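Local coordinates for protein peptidase M28 (Shewanella amazonensis SB2B, PDB 3IIB) that probably acts as a metallocarboxypeptidase or dipeptidase of peptidase family M28, working through a pair of zinc ions, at residues K130-D135 / V167-R172; G255-S260 / I268-G273. All blocks are in the same frame, centred on the assembly; numbering follows the deposited sequence.

Contact 1. Residues K130-D135 / V167-R172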
ATOM      1  N   LYS A 130     -13.449 -14.715  23.936  1.00  6.56           N
ATOM      2  CA  LYS A 130     -12.872 -14.795  22.603  1.00  7.91           C
ATOM      3  C   LYS A 130     -12.997 -13.487  21.844  1.00  6.27           C
ATOM      4  O   LYS A 130     -13.714 -12.579  22.231  1.00  5.54           O
ATOM      5  CB  LYS A 130     -13.547 -15.920  21.815  1.00  6.60           C
ATOM      6  CG  LYS A 130     -13.213 -17.315  22.398  1.00 12.29           C
ATOM      7  CD  LYS A 130     -13.781 -18.451  21.584  1.00 15.66           C
ATOM      8  CE  LYS A 130     -13.220 -19.781  22.020  1.00 24.83           C
ATOM      9  NZ  LYS A 130     -13.943 -20.910  21.345  1.00 36.44           N
ATOM     10  N   ILE A 131     -12.285 -13.417  20.738  1.00  4.85           N
ATOM     11  CA  ILE A 131     -12.361 -12.247  19.871  1.00  5.70           C
ATOM     12  C   ILE A 131     -13.087 -12.661  18.586  1.00  7.96           C
ATOM     13  O   ILE A 131     -12.711 -13.653  17.962  1.00  5.24           O
ATOM     14  CB  ILE A 131     -10.957 -11.724  19.564  1.00  4.75           C
ATOM     15  CG1 ILE A 131     -10.385 -10.979  20.802  1.00  4.03           C
ATOM     16  CG2 ILE A 131     -10.936 -10.769  18.317  1.00  6.45           C
ATOM     17  CD1 ILE A 131      -8.896 -10.586  20.693  1.00  7.08           C
ATOM     18  N   ALA A 132     -14.100 -11.899  18.200  1.00  5.13           N
ATOM     19  CA  ALA A 132     -14.792 -12.157  16.927  1.00  6.34           C
ATOM     20  C   ALA A 132     -13.912 -11.669  15.791  1.00  4.72           C
ATOM     21  O   ALA A 132     -13.260 -10.651  15.936  1.00  7.38           O
ATOM     22  CB  ALA A 132     -16.173 -11.457  16.885  1.00  6.94           C
ATOM     23  N   PHE A 133     -13.949 -12.392  14.669  1.00  5.66           N
ATOM     24  CA  PHE A 133     -13.283 -11.996  13.418  1.00  3.49           C
ATOM     25  C   PHE A 133     -14.318 -12.064  12.291  1.00  6.15           C
ATOM     26  O   PHE A 133     -14.752 -13.140  11.905  1.00  7.72           O
ATOM     27  CB  PHE A 133     -12.042 -12.893  13.183  1.00  4.26           C
ATOM     28  CG  PHE A 133     -11.429 -12.807  11.797  1.00  2.88           C
ATOM     29  CD1 PHE A 133     -11.212 -11.570  11.158  1.00  4.68           C
ATOM     30  CD2 PHE A 133     -11.097 -13.979  11.113  1.00  3.93           C
ATOM     31  CE1 PHE A 133     -10.677 -11.518   9.865  1.00  7.20           C
ATOM     32  CE2 PHE A 133     -10.538 -13.933   9.857  1.00  7.88           C
ATOM     33  CZ  PHE A 133     -10.346 -12.711   9.217  1.00  7.06           C
ATOM     34  N   ILE A 134     -14.731 -10.904  11.776  1.00  5.26           N
ATOM     35  CA  ILE A 134     -15.587 -10.851  10.613  1.00  5.14           C
ATOM     36  C   ILE A 134     -14.698 -10.748   9.386  1.00  5.71           C
ATOM     37  O   ILE A 134     -13.887  -9.816   9.282  1.00  5.95           O
ATOM     38  CB  ILE A 134     -16.540  -9.618  10.622  1.00  5.13           C
ATOM     39  CG1 ILE A 134     -17.500  -9.646  11.814  1.00  8.70           C
ATOM     40  CG2 ILE A 134     -17.298  -9.518   9.228  1.00  6.68           C
ATOM     41  CD1 ILE A 134     -18.427  -8.390  11.980  1.00  8.78           C
ATOM     42  N   ASP A 135     -14.830 -11.723   8.477  1.00  4.90           N
ATOM     43  CA  ASP A 135     -13.935 -11.855   7.345  1.00  7.20           C
ATOM     44  C   ASP A 135     -14.501 -11.344   6.008  1.00  9.47           C
ATOM     45  O   ASP A 135     -13.835 -11.481   4.975  1.00 11.78           O
ATOM     46  CB  ASP A 135     -13.519 -13.312   7.182  1.00  5.31           C
ATOM     47  CG  ASP A 135     -12.467 -13.510   6.098  1.00  5.66           C
ATOM     48  OD1 ASP A 135     -11.433 -12.801   6.091  1.00  7.66           O
ATOM     49  OD2 ASP A 135     -12.675 -14.414   5.261  1.00  7.79           O
ATOM     50  N   VAL A 167     -14.721 -10.415  23.840  1.00  6.13           N
ATOM     51  CA  VAL A 167     -13.962  -9.417  24.567  1.00  6.70           C
ATOM     52  C   VAL A 167     -13.318  -8.437  23.598  1.00  6.79           C
ATOM     53  O   VAL A 167     -12.645  -7.508  24.033  1.00  7.68           O
ATOM     54  CB  VAL A 167     -12.892 -10.066  25.453  1.00  8.97           C
ATOM     55  CG1 VAL A 167     -13.549 -10.810  26.582  1.00 11.93           C
ATOM     56  CG2 VAL A 167     -11.969 -11.017  24.642  1.00  7.07           C
ATOM     57  N   GLY A 168     -13.500  -8.679  22.297  1.00  5.50           N
ATOM     58  CA  GLY A 168     -12.975  -7.816  21.252  1.00  5.31           C
ATOM     59  C   GLY A 168     -13.442  -8.236  19.878  1.00  6.29           C
ATOM     60  O   GLY A 168     -13.967  -9.331  19.710  1.00  5.45           O
ATOM     61  N   ILE A 169     -13.212  -7.374  18.872  1.00  6.27           N
ATOM     62  CA  ILE A 169     -13.495  -7.742  17.501  1.00  4.14           C
ATOM     63  C   ILE A 169     -12.370  -7.242  16.605  1.00  4.96           C
ATOM     64  O   ILE A 169     -11.820  -6.144  16.799  1.00  3.98           O
ATOM     65  CB  ILE A 169     -14.842  -7.234  17.029  1.00  5.25           C
ATOM     66  CG1 ILE A 169     -15.105  -7.609  15.577  1.00  4.71           C
ATOM     67  CG2 ILE A 169     -14.986  -5.690  17.181  1.00  4.19           C
ATOM     68  CD1 ILE A 169     -16.572  -7.356  15.180  1.00  8.09           C
ATOM     69  N   ILE A 170     -11.966  -8.110  15.670  1.00  5.87           N
ATOM     70  CA  ILE A 170     -11.197  -7.666  14.518  1.00  4.79           C
ATOM     71  C   ILE A 170     -12.015  -7.916  13.276  1.00  6.57           C
ATOM     72  O   ILE A 170     -12.707  -8.930  13.183  1.00  4.61           O
ATOM     73  CB  ILE A 170      -9.811  -8.370  14.377  1.00  8.28           C
ATOM     74  CG1 ILE A 170      -9.932  -9.875  14.520  1.00  4.09           C
ATOM     75  CG2 ILE A 170      -8.777  -7.785  15.429  1.00  7.27           C
ATOM     76  CD1 ILE A 170      -8.679 -10.693  13.955  1.00  6.60           C
ATOM     77  N   ILE A 171     -11.892  -7.015  12.307  1.00  5.06           N
ATOM     78  CA  ILE A 171     -12.532  -7.210  11.019  1.00  4.97           C
ATOM     79  C   ILE A 171     -11.516  -7.171   9.872  1.00  6.86           C
ATOM     80  O   ILE A 171     -10.494  -6.474   9.931  1.00  5.21           O
ATOM     81  CB  ILE A 171     -13.682  -6.184  10.749  1.00  6.45           C
ATOM     82  CG1 ILE A 171     -13.160  -4.754  10.501  1.00  7.48           C
ATOM     83  CG2 ILE A 171     -14.766  -6.298  11.838  1.00  8.11           C
ATOM     84  CD1 ILE A 171     -14.280  -3.771  10.046  1.00  6.06           C
ATOM     85  N   ARG A 172     -11.802  -7.918   8.818  1.00  6.55           N
ATOM     86  CA  ARG A 172     -11.169  -7.634   7.549  1.00  5.05           C
ATOM     87  C   ARG A 172     -11.574  -6.237   7.116  1.00  3.88           C
ATOM     88  O   ARG A 172     -12.763  -5.916   7.022  1.00  4.99           O
ATOM     89  CB  ARG A 172     -11.601  -8.620   6.463  1.00  5.50           C
ATOM     90  CG  ARG A 172     -11.019  -8.322   5.058  1.00  5.16           C
ATOM     91  CD  ARG A 172     -11.579  -9.288   4.001  1.00  5.10           C
ATOM     92  NE  ARG A 172     -11.082 -10.647   4.171  1.00  6.63           N
ATOM     93  CZ  ARG A 172      -9.963 -11.120   3.621  1.00  5.53           C
ATOM     94  NH1 ARG A 172      -9.200 -10.346   2.812  1.00  7.81           N
ATOM     95  NH2 ARG A 172      -9.605 -12.380   3.850  1.00  4.74           N
TER

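Contact 2. Residues G255-S260 / I268-G273. With ZN (zinc ion), chain C; ZN (zinc ion), chain B.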
ATOM      1  N   GLY A 255     -21.798  20.862  -2.322  1.00  4.16           N
ATOM      2  CA  GLY A 255     -21.101  20.566  -1.083  1.00  6.67           C
ATOM      3  C   GLY A 255     -20.022  19.509  -1.171  1.00  4.70           C
ATOM      4  O   GLY A 255     -19.883  18.770  -2.160  1.00  4.41           O
ATOM      5  N   ALA A 256     -19.292  19.411  -0.067  1.00  4.65           N
ATOM      6  CA  ALA A 256     -18.314  18.356   0.182  1.00  4.46           C
ATOM      7  C   ALA A 256     -18.153  18.328   1.686  1.00  5.10           C
ATOM      8  O   ALA A 256     -18.668  19.235   2.377  1.00  4.83           O
ATOM      9  CB  ALA A 256     -16.942  18.690  -0.507  1.00  5.61           C
ATOM     10  N   HIS A 257     -17.407  17.371   2.230  1.00  3.04           N
ATOM     11  CA  HIS A 257     -17.034  17.477   3.672  1.00  2.00           C
ATOM     12  C   HIS A 257     -15.566  17.806   3.828  1.00  5.44           C
ATOM     13  O   HIS A 257     -14.758  17.335   3.056  1.00  3.33           O
ATOM     14  CB  HIS A 257     -17.432  16.246   4.503  1.00  2.36           C
ATOM     15  CG  HIS A 257     -16.792  14.954   4.111  1.00  5.39           C
ATOM     16  ND1 HIS A 257     -15.693  14.445   4.764  1.00  3.95           N
ATOM     17  CD2 HIS A 257     -17.160  14.009   3.205  1.00  6.46           C
ATOM     18  CE1 HIS A 257     -15.369  13.277   4.236  1.00  3.73           C
ATOM     19  NE2 HIS A 257     -16.251  12.984   3.295  1.00  3.82           N
ATOM     20  N   LEU A 258     -15.248  18.639   4.827  1.00  5.13           N
ATOM     21  CA  LEU A 258     -13.900  19.131   5.061  1.00  3.66           C
ATOM     22  C   LEU A 258     -13.132  18.213   5.968  1.00  3.82           C
ATOM     23  O   LEU A 258     -11.880  18.231   5.986  1.00  4.63           O
ATOM     24  CB  LEU A 258     -13.977  20.537   5.694  1.00  4.59           C
ATOM     25  CG  LEU A 258     -12.657  21.288   5.898  1.00  7.29           C
ATOM     26  CD1 LEU A 258     -11.851  21.365   4.576  1.00  7.30           C
ATOM     27  CD2 LEU A 258     -12.930  22.670   6.515  1.00  7.22           C
ATOM     28  N   ASP A 259     -13.844  17.409   6.750  1.00  4.36           N
ATOM     29  CA  ASP A 259     -13.145  16.548   7.704  1.00  5.03           C
ATOM     30  C   ASP A 259     -12.663  15.259   7.013  1.00  3.81           C
ATOM     31  O   ASP A 259     -13.097  14.933   5.896  1.00  4.15           O
ATOM     32  CB  ASP A 259     -14.041  16.227   8.895  1.00  6.71           C
ATOM     33  CG  ASP A 259     -15.248  15.318   8.515  1.00  5.46           C
ATOM     34  OD1 ASP A 259     -15.961  15.632   7.525  1.00  4.42           O
ATOM     35  OD2 ASP A 259     -15.497  14.295   9.201  1.00  5.58           O
ATOM     36  N   SER A 260     -11.832  14.495   7.723  1.00  2.57           N
ATOM     37  CA  SER A 260     -11.321  13.239   7.199  1.00  3.74           C
ATOM     38  C   SER A 260     -10.979  12.354   8.346  1.00  5.65           C
ATOM     39  O   SER A 260     -11.057  12.778   9.505  1.00  5.74           O
ATOM     40  CB  SER A 260     -10.037  13.450   6.361  1.00  3.99           C
ATOM     41  OG  SER A 260      -8.879  13.810   7.124  1.00  6.52           O
ATOM     42  N   ILE A 268      -8.611  11.748  -1.095  1.00  4.87           N
ATOM     43  CA  ILE A 268      -9.777  11.455  -1.903  1.00  3.39           C
ATOM     44  C   ILE A 268     -11.042  11.507  -1.070  1.00  5.07           C
ATOM     45  O   ILE A 268     -12.140  11.718  -1.603  1.00  5.43           O
ATOM     46  CB  ILE A 268      -9.620  10.114  -2.703  1.00  3.83           C
ATOM     47  CG1 ILE A 268      -9.737   8.919  -1.783  1.00  4.30           C
ATOM     48  CG2 ILE A 268      -8.279  10.105  -3.506  1.00  4.82           C
ATOM     49  CD1 ILE A 268      -9.644   7.572  -2.487  1.00  8.19           C
ATOM     50  N   ASP A 269     -10.897  11.307   0.251  1.00  5.91           N
ATOM     51  CA  ASP A 269     -12.029  11.386   1.149  1.00  6.03           C
ATOM     52  C   ASP A 269     -11.763  12.470   2.205  1.00  3.29           C
ATOM     53  O   ASP A 269     -11.223  12.161   3.285  1.00  5.52           O
ATOM     54  CB  ASP A 269     -12.244  10.049   1.847  1.00  4.96           C
ATOM     55  CG  ASP A 269     -13.559   9.991   2.587  1.00  9.57           C
ATOM     56  OD1 ASP A 269     -14.396  10.904   2.394  1.00  5.64           O
ATOM     57  OD2 ASP A 269     -13.768   9.044   3.382  1.00  8.25           O
ATOM     58  N   ASP A 270     -12.120  13.715   1.940  1.00  6.12           N
ATOM     59  CA  ASP A 270     -12.791  14.170   0.739  1.00  4.55           C
ATOM     60  C   ASP A 270     -12.167  15.482   0.265  1.00  4.04           C
ATOM     61  O   ASP A 270     -12.852  16.421  -0.173  1.00  4.04           O
ATOM     62  CB  ASP A 270     -14.302  14.319   1.041  1.00  3.94           C
ATOM     63  CG  ASP A 270     -15.131  14.627  -0.188  1.00  5.44           C
ATOM     64  OD1 ASP A 270     -14.737  14.195  -1.314  1.00  4.12           O
ATOM     65  OD2 ASP A 270     -16.204  15.311  -0.016  1.00  6.40           O
ATOM     66  N   GLY A 271     -10.834  15.546   0.302  1.00  3.56           N
ATOM     67  CA  GLY A 271     -10.131  16.685  -0.230  1.00  3.54           C
ATOM     68  C   GLY A 271     -10.471  16.909  -1.694  1.00  3.95           C
ATOM     69  O   GLY A 271     -10.589  18.053  -2.155  1.00  3.27           O
ATOM     70  N   ALA A 272     -10.626  15.839  -2.451  1.00  2.00           N
ATOM     71  CA  ALA A 272     -11.002  15.962  -3.840  1.00  2.10           C
ATOM     72  C   ALA A 272     -12.345  16.683  -3.987  1.00  3.95           C
ATOM     73  O   ALA A 272     -12.496  17.534  -4.827  1.00  5.30           O
ATOM     74  CB  ALA A 272     -11.074  14.576  -4.459  1.00  3.23           C
ATOM     75  N   GLY A 273     -13.323  16.313  -3.154  1.00  3.49           N
ATOM     76  CA  GLY A 273     -14.657  16.913  -3.209  1.00  5.83           C
ATOM     77  C   GLY A 273     -14.608  18.374  -2.824  1.00  4.99           C
ATOM     78  O   GLY A 273     -15.202  19.198  -3.503  1.00  4.17           O
TER
HETATM   79 ZN    ZN C   2     -16.470  11.011   2.419  0.50  7.02          ZN
HETATM   80 ZN    ZN B   1     -15.178   8.791   4.816  0.50  5.55          ZN
HETATM   81  O   HOH W   1     -12.348  16.068   3.540  1.00  4.33           O
HETATM   82  O   HOH W   2     -16.656   7.412   4.136  1.00 13.32           O
HETATM   83  O   HOH W   3     -16.760  10.004   4.059  1.00  9.11           O
HETATM   84  O   HOH W   4     -16.948   8.992   1.254  1.00 16.65           O

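Contact 1. Residues K130-D135 / V167-R172
Asp135 and Arg172 both carry CG anti to the backbone N (chi1 -174° and 177°), which lays the two side chains alongside each other; a bend at chi3 of Arg172 then turns its NE edge onto the carboxylate. The grip is side-on: Asp135 OD1 lies in the guanidinium plane, 2.9 Å from Arg172 NE and 2.9 Å from Arg172 NH2. Because the two planes are turned 59° apart, NH2 reaches OD1 on its syn side while NE comes from above the carboxylate. The NE hydrogen is shared with the backbone, Arg172 NE lying 3.0 Å from Asp135 O and well above that carbonyl's plane. Second partners tie down these buried charges: Arg112 and Asn210 take Asp135 OD2, and Asp207 holds Arg172 NH2.

Behind this clasp the strands run parallel. Ile170 N donates to Ala132 O (2.9 Å) and Arg172 N to Ile134 O (2.9 Å), alternating with bonds from Ala132 N to Gly168 O and from Ile134 N to Ile170 O. Phe133 turns its ring edge to Ile170 O and sets CD1 3.9 Å from Ile170 CD1, on a face covered by Ile209 of helix 203-213. On the other face Ile134 CD1 meets Ile169 CD1 at 3.8 Å, and Ala132 and Ile169 pack on helix 145-163. That helix links the two neighbouring strands in a beta-alpha-beta crossover, in a part of the chain consistent with the protease-associated domain inserted in M28 relatives.

Contact 2. Residues G255-S260 / I268-G273
His257 reaches from the end of strand 247-257 across the start of helix 267-285 to a zinc ion. At CB the side chain turns so that CG sits between the backbone N and the carbonyl carbon (chi1 62°), swinging the ring over Asp270. Asp270 CB lies over one ring face, 3.5 Å from the centroid of the His257 ring and displaced toward the rim, a CH-pi contact in which NE2 is the nearest ring atom, CE1 and CD2 a little farther off. ND1 turns back to its own segment, with weak bonds to Asp259 O and OD1 that help fix the ring's rotation; Glu304 N in turn holds Asp259 OD2. At the tip, His257 NE2 binds zinc at 2.2 Å. Asp269 OD1 coordinates the same ion at 2.1 Å, its carboxylate almost perpendicular (88°) to the imidazole.

Asp269 OD2 binds the second zinc at 2.0 Å, so this carboxylate, together with a water, bridges the paired ions of an M28 dizinc centre; Asp331 completes the first site, Glu304 and His402 join the second. The peptide between Asp269 and Asp270 is cis, as in related zinc exopeptidases. Asp270 stays off the metals: His257 N donates to the anti lone pair of Asp270 OD2 at 3.3 Å. Another water accepts from Asp270 N and donates to His257 O and Asp259 O. Farther back along the strand, Ala256 CB presses against Gly273 C at 3.3 Å.

Both contacts are buried and reach the same large mixed sheet, yet their centres lie 30 Å apart and their nearest atoms about 14 Å, so they do not touch. Each belongs to a beta-alpha-beta unit. Contact 1 joins its two strands to each other, about 25 Å from the centre of the chain, and contact 2 joins a strand to the helix that follows, only about 7 Å from that centre. Chemistry follows place: 130-135 with 167-172 combines regular backbone bonding and aliphatic packing with one ion pair, whereas 255-260 with 268-273 buries a smaller area and spends its polar side chains on zinc and second-shell support, a water bonding to backbone atoms of both segments.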